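PDB 5MUL: neuraminidase from Bacteroides thetaiotaomicron, which is a glycoside hydrolase with a beta-propeller fold, probably a rhamnosidase, and binds glucuronic acid in this structure. Local coordinates for residues 50-55 / 396-401; 287-292 / 296-301; 332-337 / 343-348. One frame throughout, in Å; residues are numbered along the deposited sequence. Where two conformers were deposited one is given.

Interaction 1: residues 50-55 / 396-401; sequences DEQYIS and KLNLFV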
loop_
_atom_site.group_PDB
_atom_site.type_symbol
_atom_site.label_atom_id
_atom_site.label_comp_id
_atom_site.label_asym_id
_atom_site.label_seq_id
_atom_site.Cartn_x
_atom_site.Cartn_y
_atom_site.Cartn_z
ATOM N N ASP A 50 -6.508 1.444 20.877
ATOM C CA ASP A 50 -5.306 0.925 21.524
ATOM C C ASP A 50 -4.996 -0.500 21.141
ATOM O O ASP A 50 -4.212 -1.176 21.821
ATOM C CB ASP A 50 -5.407 1.069 23.056
ATOM C CG ASP A 50 -6.445 0.185 23.685
ATOM O OD1 ASP A 50 -7.276 -0.434 22.995
ATOM O OD2 ASP A 50 -6.458 0.112 24.951
ATOM N N GLU A 51 -5.594 -0.986 20.059
ATOM C CA GLU A 51 -5.357 -2.358 19.623
ATOM C C GLU A 51 -4.803 -2.395 18.225
ATOM O O GLU A 51 -5.224 -1.622 17.367
ATOM C CB GLU A 51 -6.650 -3.146 19.652
ATOM C CG GLU A 51 -7.182 -3.284 21.056
ATOM C CD GLU A 51 -8.371 -4.191 21.108
ATOM O OE1 GLU A 51 -9.304 -3.952 20.320
ATOM O OE2 GLU A 51 -8.349 -5.139 21.919
ATOM N N GLN A 52 -3.892 -3.323 17.988
ATOM C CA GLN A 52 -3.294 -3.569 16.672
ATOM C C GLN A 52 -3.744 -4.916 16.176
ATOM O O GLN A 52 -3.582 -5.930 16.831
ATOM C CB GLN A 52 -1.789 -3.490 16.767
ATOM C CG GLN A 52 -1.092 -3.651 15.451
ATOM C CD GLN A 52 0.383 -3.433 15.609
ATOM O OE1 GLN A 52 1.057 -4.216 16.299
ATOM N NE2 GLN A 52 0.923 -2.383 14.990
ATOM N N TYR A 53 -4.306 -4.919 14.968
ATOM C CA TYR A 53 -4.780 -6.108 14.289
ATOM C C TYR A 53 -3.817 -6.562 13.227
ATOM O O TYR A 53 -3.133 -5.741 12.587
ATOM C CB TYR A 53 -6.112 -5.800 13.600
ATOM C CG TYR A 53 -7.276 -5.541 14.518
ATOM C CD1 TYR A 53 -7.430 -4.321 15.157
ATOM C CD2 TYR A 53 -8.269 -6.512 14.694
ATOM C CE1 TYR A 53 -8.506 -4.086 16.014
ATOM C CE2 TYR A 53 -9.357 -6.272 15.516
ATOM C CZ TYR A 53 -9.459 -5.076 16.176
ATOM O OH TYR A 53 -10.572 -4.868 16.988
ATOM N N ILE A 54 -3.766 -7.865 13.011
ATOM C CA ILE A 54 -2.909 -8.457 11.989
ATOM C C ILE A 54 -3.623 -9.583 11.276
ATOM O O ILE A 54 -4.511 -10.214 11.872
ATOM C CB ILE A 54 -1.575 -8.950 12.627
ATOM C CG1 ILE A 54 -0.450 -9.197 11.608
ATOM C CG2 ILE A 54 -1.799 -10.175 13.514
ATOM C CD1 ILE A 54 0.921 -9.473 12.222
ATOM N N SER A 55 -3.217 -9.874 10.055
ATOM C CA SER A 55 -3.767 -10.994 9.280
ATOM C C SER A 55 -2.641 -11.710 8.573
ATOM O O SER A 55 -1.724 -11.046 8.087
ATOM C CB SER A 55 -4.802 -10.493 8.263
ATOM O OG SER A 55 -4.249 -9.541 7.361
ATOM N N LYS A 396 4.030 6.421 15.247
ATOM C CA LYS A 396 4.849 5.261 15.533
ATOM C C LYS A 396 4.862 4.419 14.287
ATOM O O LYS A 396 3.799 4.188 13.687
ATOM C CB LYS A 396 4.287 4.440 16.694
ATOM C CG LYS A 396 4.268 5.178 18.033
ATOM C CD LYS A 396 3.666 4.321 19.136
ATOM C CE LYS A 396 3.790 4.993 20.493
ATOM N NZ LYS A 396 2.583 4.723 21.322
ATOM N N LEU A 397 6.044 3.954 13.900
ATOM C CA LEU A 397 6.270 3.140 12.719
ATOM C C LEU A 397 6.372 1.692 13.169
ATOM O O LEU A 397 7.294 1.316 13.931
ATOM C CB LEU A 397 7.559 3.559 11.992
ATOM C CG LEU A 397 7.907 2.732 10.770
ATOM C CD1 LEU A 397 6.781 2.745 9.742
ATOM C CD2 LEU A 397 9.209 3.248 10.166
ATOM N N ASN A 398 5.421 0.876 12.737
ATOM C CA ASN A 398 5.457 -0.566 12.959
ATOM C C ASN A 398 5.418 -1.278 11.627
ATOM O O ASN A 398 4.522 -0.994 10.802
ATOM C CB ASN A 398 4.272 -1.039 13.816
ATOM C CG ASN A 398 4.406 -0.742 15.296
ATOM O OD1 ASN A 398 5.269 0.057 15.777
ATOM N ND2 ASN A 398 3.518 -1.364 16.032
ATOM N N LEU A 399 6.317 -2.215 11.418
ATOM C CA LEU A 399 6.479 -2.947 10.165
ATOM C C LEU A 399 6.145 -4.400 10.362
ATOM O O LEU A 399 6.478 -4.997 11.387
ATOM C CB LEU A 399 7.939 -2.870 9.677
ATOM C CG LEU A 399 8.534 -1.478 9.459
ATOM C CD1 LEU A 399 10.035 -1.508 9.209
ATOM C CD2 LEU A 399 7.843 -0.748 8.336
ATOM N N PHE A 400 5.496 -5.006 9.377
ATOM C CA PHE A 400 5.302 -6.439 9.317
ATOM C C PHE A 400 6.582 -7.022 8.749
ATOM O O PHE A 400 6.921 -6.706 7.604
ATOM C CB PHE A 400 4.108 -6.717 8.397
ATOM C CG PHE A 400 3.684 -8.165 8.302
ATOM C CD1 PHE A 400 4.450 -9.118 7.638
ATOM C CD2 PHE A 400 2.462 -8.565 8.826
ATOM C CE1 PHE A 400 4.016 -10.440 7.525
ATOM C CE2 PHE A 400 2.021 -9.888 8.694
ATOM C CZ PHE A 400 2.798 -10.818 8.038
ATOM N N VAL A 401 7.299 -7.841 9.516
ATOM C CA VAL A 401 8.586 -8.412 9.125
ATOM C C VAL A 401 8.540 -9.926 9.184
ATOM O O VAL A 401 8.132 -10.521 10.186
ATOM C CB VAL A 401 9.718 -7.890 10.021
ATOM C CG1 VAL A 401 11.046 -8.568 9.696
ATOM C CG2 VAL A 401 9.839 -6.386 9.896
#
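I54 and F400 meet through their side chains, and Q52 and N398 meet further back along the same two strands. The strand axes run in roughly the same direction but are 10.4 Å apart at their closest. That is too wide for backbone pairing, so mainly side chains bridge the gap.

I54 can be followed outward. Its CB turns toward the other strand. CG1 stands anti to the backbone N (chi1 -163°) and lies 3.9 Å from F400 CE2. The chain stays extended to CD1, which reaches 3.7 Å from F400 CE2 and 3.8 Å from F400 CD2. The methyl thus comes obliquely to the CD2–CE2 bond of the ring, and the two side chains cross at about a right angle. S55 O comes 4.0 Å from F400 CE2.

The strands belong to two separate antiparallel sheets of the beta-propeller. Strand 51-57 lies in the sheet that also holds 45-48, 62-69 and 76-80. Strand 397-402 pairs with 418-425, which pairs in turn with the N-terminal strand 22-29. N- and C-terminal strands thus share one sheet, as in propellers whose ring is closed by joining the two ends of the chain.

At the other end of the contact the amides of Q52 and N398 approach. Q52 has an extended side chain. Its OE1 accepts from R68 and its NE2 donates to D387, so both polar atoms of this buried amide have partners. W75 packs against Q52 and I54.

Interaction 2: residues 287-292 / 296-301; sequences WRSSDS and QYRIVW
W287 and Q296 form an antiparallel hydrogen-bonded pair where the first segment leaves its strand. W287 N donates to Q296 O at 3.2 Å. Q296 N donates to W287 O at 3.0 Å, in a nearly straight bond (177°). Beyond W287 the chain makes a type I turn from S289 to S292.

R298 carries most of the side-chain contact. It bends at chi2 (-81°) and lays its length over one face of the W287 indole. CG sits above the six-membered ring, 3.5 Å from its centroid, as a CH-pi contact. The guanidinium lies flat on the indole with planes 6° apart, and CZ is over the five-membered ring, 4.0 Å from its centroid, as a cation-pi contact. V300 CG2 meets the same indole at its edge, 3.7 Å from W287 CH2.

The guanidinium edge is used as well. R298 NE and NH2 both donate to W287 O, NH2 at 3.0 Å. With Q296 N this oxygen takes three bonds. None lies in the carbonyl plane: the two from R298 come from one side of it and Q296 N from the other. R298 NH2 also donates to S289 OG at 2.9 Å, in the guanidinium plane. Stacking and edge bonds together fix the rotation of the group.

Within the loop, R288 NH1 donates to S292 O at 2.9 Å and R288 NH2 donates to N264 O. A water joins S292 OG to Q296 NE2, while Q296 OE1 accepts from R315 N. The contact is the loop end of a beta hairpin, where the two middle strands of a four-stranded propeller sheet, 281-287 and 296-302, meet their connecting loop.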
loop_
_atom_site.group_PDB
_atom_site.type_symbol
_atom_site.label_atom_id
_atom_site.label_comp_id
_atom_site.label_asym_id
_atom_site.label_seq_id
_atom_site.Cartn_x
_atom_site.Cartn_y
_atom_site.Cartn_z
ATOM N N TRP A 287 13.573 3.458 -10.385
ATOM C CA TRP A 287 13.811 3.345 -11.831
ATOM C C TRP A 287 15.262 3.751 -12.088
ATOM O O TRP A 287 15.935 4.323 -11.225
ATOM C CB TRP A 287 12.829 4.202 -12.646
ATOM C CG TRP A 287 13.004 5.696 -12.585
ATOM C CD1 TRP A 287 13.861 6.453 -13.327
ATOM C CD2 TRP A 287 12.264 6.623 -11.795
ATOM N NE1 TRP A 287 13.738 7.762 -13.017
ATOM C CE2 TRP A 287 12.735 7.916 -12.098
ATOM C CE3 TRP A 287 11.197 6.494 -10.879
ATOM C CZ2 TRP A 287 12.228 9.061 -11.493
ATOM C CZ3 TRP A 287 10.699 7.634 -10.278
ATOM C CH2 TRP A 287 11.212 8.907 -10.579
ATOM N N ARG A 288 15.701 3.461 -13.313
ATOM C CA ARG A 288 17.035 3.755 -13.801
ATOM C C ARG A 288 17.006 4.995 -14.700
ATOM O O ARG A 288 16.189 5.109 -15.598
ATOM C CB ARG A 288 17.510 2.510 -14.565
ATOM C CG ARG A 288 18.908 2.536 -15.194
ATOM C CD ARG A 288 19.113 1.303 -16.082
ATOM N NE ARG A 288 18.209 1.265 -17.229
ATOM C CZ ARG A 288 18.303 2.023 -18.321
ATOM N NH1 ARG A 288 19.276 2.927 -18.469
ATOM N NH2 ARG A 288 17.405 1.881 -19.289
ATOM N N SER A 289 17.919 5.929 -14.438
ATOM C CA SER A 289 18.108 7.101 -15.290
ATOM C C SER A 289 18.709 6.635 -16.617
ATOM O O SER A 289 19.369 5.604 -16.670
ATOM C CB SER A 289 19.062 8.080 -14.612
ATOM O OG SER A 289 18.462 8.637 -13.450
ATOM N N SER A 290 18.485 7.410 -17.671
ATOM C CA SER A 290 18.930 7.011 -19.032
ATOM C C SER A 290 20.460 6.858 -19.216
ATOM O O SER A 290 20.905 6.088 -20.081
ATOM C CB SER A 290 18.373 7.986 -20.074
ATOM O OG SER A 290 18.637 9.323 -19.702
ATOM N N ASP A 291 21.252 7.546 -18.397
ATOM C CA ASP A 291 22.726 7.447 -18.453
ATOM C C ASP A 291 23.379 6.413 -17.522
ATOM O O ASP A 291 24.608 6.313 -17.506
ATOM C CB ASP A 291 23.334 8.824 -18.165
ATOM C CG ASP A 291 23.249 9.210 -16.693
ATOM O OD1 ASP A 291 22.180 9.006 -16.060
ATOM O OD2 ASP A 291 24.266 9.703 -16.175
ATOM N N SER A 292 22.588 5.654 -16.748
ATOM C CA SER A 292 23.122 4.678 -15.790
ATOM C C SER A 292 22.636 3.271 -16.110
ATOM O O SER A 292 21.606 3.107 -16.754
ATOM C CB SER A 292 22.685 5.059 -14.356
ATOM O OG SER A 292 23.185 4.132 -13.414
ATOM N N GLN A 296 17.790 3.069 -9.197
ATOM C CA GLN A 296 17.896 3.743 -7.893
ATOM C C GLN A 296 16.522 3.962 -7.303
ATOM O O GLN A 296 15.568 4.222 -8.021
ATOM C CB GLN A 296 18.562 5.091 -8.041
ATOM C CG GLN A 296 19.969 5.027 -8.667
ATOM C CD GLN A 296 21.047 4.488 -7.737
ATOM O OE1 GLN A 296 20.849 4.296 -6.520
ATOM N NE2 GLN A 296 22.226 4.247 -8.317
ATOM N N TYR A 297 16.437 3.847 -5.990
ATOM C CA TYR A 297 15.227 4.252 -5.268
ATOM C C TYR A 297 14.997 5.715 -5.410
ATOM O O TYR A 297 15.940 6.519 -5.418
ATOM C CB TYR A 297 15.356 3.877 -3.798
ATOM C CG TYR A 297 15.122 2.436 -3.484
ATOM C CD1 TYR A 297 13.824 1.902 -3.536
ATOM C CD2 TYR A 297 16.146 1.584 -3.093
ATOM C CE1 TYR A 297 13.576 0.601 -3.206
ATOM C CE2 TYR A 297 15.901 0.275 -2.757
ATOM C CZ TYR A 297 14.613 -0.224 -2.813
ATOM O OH TYR A 297 14.368 -1.520 -2.437
ATOM N N ARG A 298 13.736 6.098 -5.509
ATOM C CA ARG A 298 13.346 7.463 -5.722
ATOM C C ARG A 298 12.207 7.848 -4.788
ATOM O O ARG A 298 11.390 6.994 -4.401
ATOM C CB ARG A 298 12.797 7.669 -7.155
ATOM C CG ARG A 298 13.576 7.031 -8.293
ATOM C CD ARG A 298 14.746 7.865 -8.679
ATOM N NE ARG A 298 15.568 7.187 -9.682
ATOM C CZ ARG A 298 16.381 7.808 -10.538
ATOM N NH1 ARG A 298 16.432 9.138 -10.574
ATOM N NH2 ARG A 298 17.103 7.084 -11.386
ATOM N N ILE A 299 12.128 9.133 -4.511
ATOM C CA ILE A 299 10.994 9.752 -3.862
ATOM C C ILE A 299 10.491 10.833 -4.826
ATOM O O ILE A 299 11.300 11.614 -5.356
ATOM C CB ILE A 299 11.369 10.267 -2.453
ATOM C CG1 ILE A 299 10.143 10.816 -1.739
ATOM C CG2 ILE A 299 12.507 11.294 -2.477
ATOM C CD1 ILE A 299 9.228 9.727 -1.228
ATOM N N VAL A 300 9.198 10.856 -5.082
ATOM C CA VAL A 300 8.561 11.817 -5.982
ATOM C C VAL A 300 7.526 12.555 -5.169
ATOM O O VAL A 300 6.707 11.916 -4.509
ATOM C CB VAL A 300 7.897 11.104 -7.185
ATOM C CG1 VAL A 300 7.151 12.096 -8.063
ATOM C CG2 VAL A 300 8.923 10.330 -7.981
ATOM N N TRP A 301 7.534 13.868 -5.132
ATOM C CA TRP A 301 6.604 14.583 -4.303
ATOM C C TRP A 301 6.206 15.900 -4.904
ATOM O O TRP A 301 6.924 16.443 -5.776
ATOM C CB TRP A 301 7.159 14.790 -2.870
ATOM C CG TRP A 301 8.202 15.898 -2.710
ATOM C CD1 TRP A 301 7.999 17.142 -2.188
ATOM C CD2 TRP A 301 9.600 15.827 -3.058
ATOM N NE1 TRP A 301 9.191 17.852 -2.202
ATOM C CE2 TRP A 301 10.180 17.060 -2.718
ATOM C CE3 TRP A 301 10.417 14.831 -3.603
ATOM C CZ2 TRP A 301 11.561 17.328 -2.943
ATOM C CZ3 TRP A 301 11.770 15.095 -3.834
ATOM C CH2 TRP A 301 12.326 16.333 -3.502
HETATM O O HOH W 1 22.977 5.433 -10.956
#

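Interaction 3: residues 332-337 / 343-348; sequences ARPRIV and IFYIFR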
loop_
_atom_site.group_PDB
_atom_site.type_symbol
_atom_site.label_atom_id
_atom_site.label_comp_id
_atom_site.label_asym_id
_atom_site.label_seq_id
_atom_site.Cartn_x
_atom_site.Cartn_y
_atom_site.Cartn_z
ATOM N N ALA A 332 13.403 -4.443 -2.979
ATOM C CA ALA A 332 11.963 -4.502 -2.669
ATOM C C ALA A 332 11.257 -3.227 -3.114
ATOM O O ALA A 332 11.854 -2.162 -3.202
ATOM C CB ALA A 332 11.756 -4.673 -1.164
ATOM N N ARG A 333 9.953 -3.355 -3.297
ATOM C CA ARG A 333 9.119 -2.179 -3.471
ATOM C C ARG A 333 9.106 -1.426 -2.120
ATOM O O ARG A 333 8.958 -2.066 -1.070
ATOM C CB ARG A 333 7.703 -2.601 -3.836
ATOM C CG ARG A 333 7.572 -3.210 -5.248
ATOM C CD ARG A 333 6.329 -4.121 -5.328
ATOM N NE ARG A 333 5.800 -4.327 -6.684
ATOM C CZ ARG A 333 6.070 -5.371 -7.473
ATOM N NH1 ARG A 333 5.548 -5.422 -8.700
ATOM N NH2 ARG A 333 6.879 -6.364 -7.077
ATOM N N PRO A 334 9.300 -0.121 -2.128
ATOM C CA PRO A 334 9.480 0.641 -0.901
ATOM C C PRO A 334 8.194 1.079 -0.240
ATOM O O PRO A 334 7.125 1.137 -0.897
ATOM C CB PRO A 334 10.261 1.836 -1.359
ATOM C CG PRO A 334 9.750 2.085 -2.763
ATOM C CD PRO A 334 9.542 0.712 -3.314
ATOM N N ARG A 335 8.309 1.408 1.054
ATOM C CA ARG A 335 7.225 2.017 1.839
ATOM C C ARG A 335 7.734 3.316 2.447
ATOM O O ARG A 335 8.933 3.431 2.735
ATOM C CB ARG A 335 6.708 1.098 2.981
ATOM C CG ARG A 335 6.033 -0.182 2.550
ATOM C CD ARG A 335 4.643 0.115 2.047
ATOM N NE ARG A 335 3.699 0.169 3.146
ATOM C CZ ARG A 335 2.427 -0.214 3.052
ATOM N NH1 ARG A 335 1.928 -0.650 1.897
ATOM N NH2 ARG A 335 1.647 -0.171 4.128
ATOM N N ILE A 336 6.854 4.268 2.675
ATOM C CA ILE A 336 7.249 5.563 3.266
ATOM C C ILE A 336 6.261 6.017 4.299
ATOM O O ILE A 336 5.052 5.800 4.173
ATOM C CB ILE A 336 7.413 6.694 2.232
ATOM C CG1 ILE A 336 6.256 6.712 1.228
ATOM C CG2 ILE A 336 8.777 6.616 1.546
ATOM C CD1 ILE A 336 6.186 8.006 0.448
ATOM N N VAL A 337 6.783 6.660 5.339
ATOM C CA VAL A 337 5.982 7.482 6.228
ATOM C C VAL A 337 6.652 8.859 6.290
ATOM O O VAL A 337 7.873 8.973 6.103
ATOM C CB VAL A 337 5.778 6.889 7.665
ATOM C CG1 VAL A 337 4.931 5.641 7.578
ATOM C CG2 VAL A 337 7.090 6.641 8.380
ATOM N N ILE A 343 11.214 12.255 6.015
ATOM C CA ILE A 343 10.821 10.982 5.402
ATOM C C ILE A 343 11.554 9.840 6.053
ATOM O O ILE A 343 12.760 9.890 6.277
ATOM C CB ILE A 343 11.227 10.923 3.917
ATOM C CG1 ILE A 343 10.910 12.218 3.191
ATOM C CG2 ILE A 343 10.625 9.686 3.249
ATOM C CD1 ILE A 343 9.477 12.571 3.116
ATOM N N PHE A 344 10.821 8.746 6.315
ATOM C CA PHE A 344 11.397 7.469 6.675
ATOM C C PHE A 344 11.044 6.520 5.537
ATOM O O PHE A 344 9.845 6.296 5.283
ATOM C CB PHE A 344 10.795 7.019 8.007
ATOM C CG PHE A 344 11.051 7.981 9.137
ATOM C CD1 PHE A 344 10.182 9.005 9.371
ATOM C CD2 PHE A 344 12.180 7.859 9.931
ATOM C CE1 PHE A 344 10.413 9.943 10.395
ATOM C CE2 PHE A 344 12.402 8.777 10.973
ATOM C CZ PHE A 344 11.529 9.792 11.181
ATOM N N TYR A 345 12.043 6.027 4.828
ATOM C CA TYR A 345 11.858 5.319 3.562
ATOM C C TYR A 345 12.351 3.903 3.778
ATOM O O TYR A 345 13.537 3.706 4.018
ATOM C CB TYR A 345 12.660 6.090 2.510
ATOM C CG TYR A 345 12.454 5.702 1.063
ATOM C CD1 TYR A 345 12.995 4.542 0.543
ATOM C CD2 TYR A 345 11.773 6.547 0.201
ATOM C CE1 TYR A 345 12.837 4.198 -0.817
ATOM C CE2 TYR A 345 11.637 6.238 -1.141
ATOM C CZ TYR A 345 12.154 5.057 -1.629
ATOM O OH TYR A 345 12.034 4.709 -2.968
ATOM N N ILE A 346 11.446 2.915 3.757
ATOM C CA ILE A 346 11.776 1.557 4.157
ATOM C C ILE A 346 11.958 0.715 2.919
ATOM O O ILE A 346 11.117 0.748 2.016
ATOM C CB ILE A 346 10.665 0.956 5.060
ATOM C CG1 ILE A 346 10.337 1.904 6.230
ATOM C CG2 ILE A 346 11.070 -0.418 5.528
ATOM C CD1 ILE A 346 11.513 2.224 7.118
ATOM N N PHE A 347 13.027 -0.049 2.865
ATOM C CA PHE A 347 13.357 -0.842 1.704
ATOM C C PHE A 347 14.155 -2.077 2.084
ATOM O O PHE A 347 14.395 -2.353 3.291
ATOM C CB PHE A 347 14.113 0.019 0.677
ATOM C CG PHE A 347 15.485 0.459 1.114
ATOM C CD1 PHE A 347 15.672 1.513 2.008
ATOM C CD2 PHE A 347 16.604 -0.160 0.577
ATOM C CE1 PHE A 347 16.957 1.919 2.388
ATOM C CE2 PHE A 347 17.881 0.224 0.970
ATOM C CZ PHE A 347 18.061 1.276 1.832
ATOM N N ARG A 348 14.506 -2.871 1.084
ATOM C CA ARG A 348 15.352 -4.064 1.277
ATOM C C ARG A 348 16.161 -4.215 -0.001
ATOM O O ARG A 348 15.589 -4.093 -1.092
ATOM C CB ARG A 348 14.479 -5.277 1.565
ATOM C CG ARG A 348 15.190 -6.623 1.590
ATOM C CD ARG A 348 15.297 -7.297 0.231
ATOM N NE ARG A 348 13.988 -7.597 -0.346
ATOM C CZ ARG A 348 13.752 -7.893 -1.623
ATOM N NH1 ARG A 348 14.733 -7.941 -2.511
ATOM N NH2 ARG A 348 12.509 -8.123 -2.000
#
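R335 and I346 face each other as an antiparallel hydrogen-bonded pair. R335 N donates to I346 O at 3.0 Å, and I346 N returns a bond to R335 O at 2.8 Å. V337 and F344 repeat the pattern two residues on. I336 and Y345, between them, are a non-hydrogen-bonded pair.

On the face of I336 and Y345, I336 CG2 presses close to Y345 CD2 at 3.3 Å. With CG turned to the carbonyl side (chi1 -170°), the Y345 ring reaches across to P334. There P334 CB lies 3.5 Å from Y345 CE1, and the two side chains run side by side, pointing the same way. I336 and P334 both come to the ring obliquely. On the other face of the sheet V337 CG2 meets F344 CB at 3.7 Å, and these two side chains are set at a slant to each other.

Toward the other end of the contact, A332 N donates to R348 O at 2.9 Å. The R348 side chain folds back through bends at chi2 (-87°) and chi3 (-62°). One face of its guanidinium then lies over A332, with R348 NH2 3.6 Å from A332 CB.

Further out, Y345 OH hydrogen-bonds R298 O, strand 281-287 packs on I336 and P334, and H360 stacks on F344. R335 NE hydrogen-bonds H386 ND1, and the R335 side chain lies about 9 Å from that of the glucuronate-binding E389.

R348 donates from NE to W382 O and from NH1 to I329 O. The buried cation thus gives hydrogen bonds to backbone carbonyls and has alanine over one face. The dipoles of those carbonyls would probably stabilise its positive charge.

From the N terminus, the first segment to take part in a contact is 50-55, but its partner 396-401 comes only near the C terminus. Interaction 1 therefore spans a loop of 340 residues. Interactions 2 and 3 both nest inside that loop. They follow one another in series without crossing, and each closes a short hairpin loop in its own propeller sheet. Interaction 3 touches both of the others. V337 and I346 pack on L397 and L399 of interaction 1, and A332 O takes a bond from Y297 OH of interaction 2. Interactions 1 and 2 do not touch. The hairpin 335-347 thus sits between the sheet of 281-302 and the one that joins the chain ends.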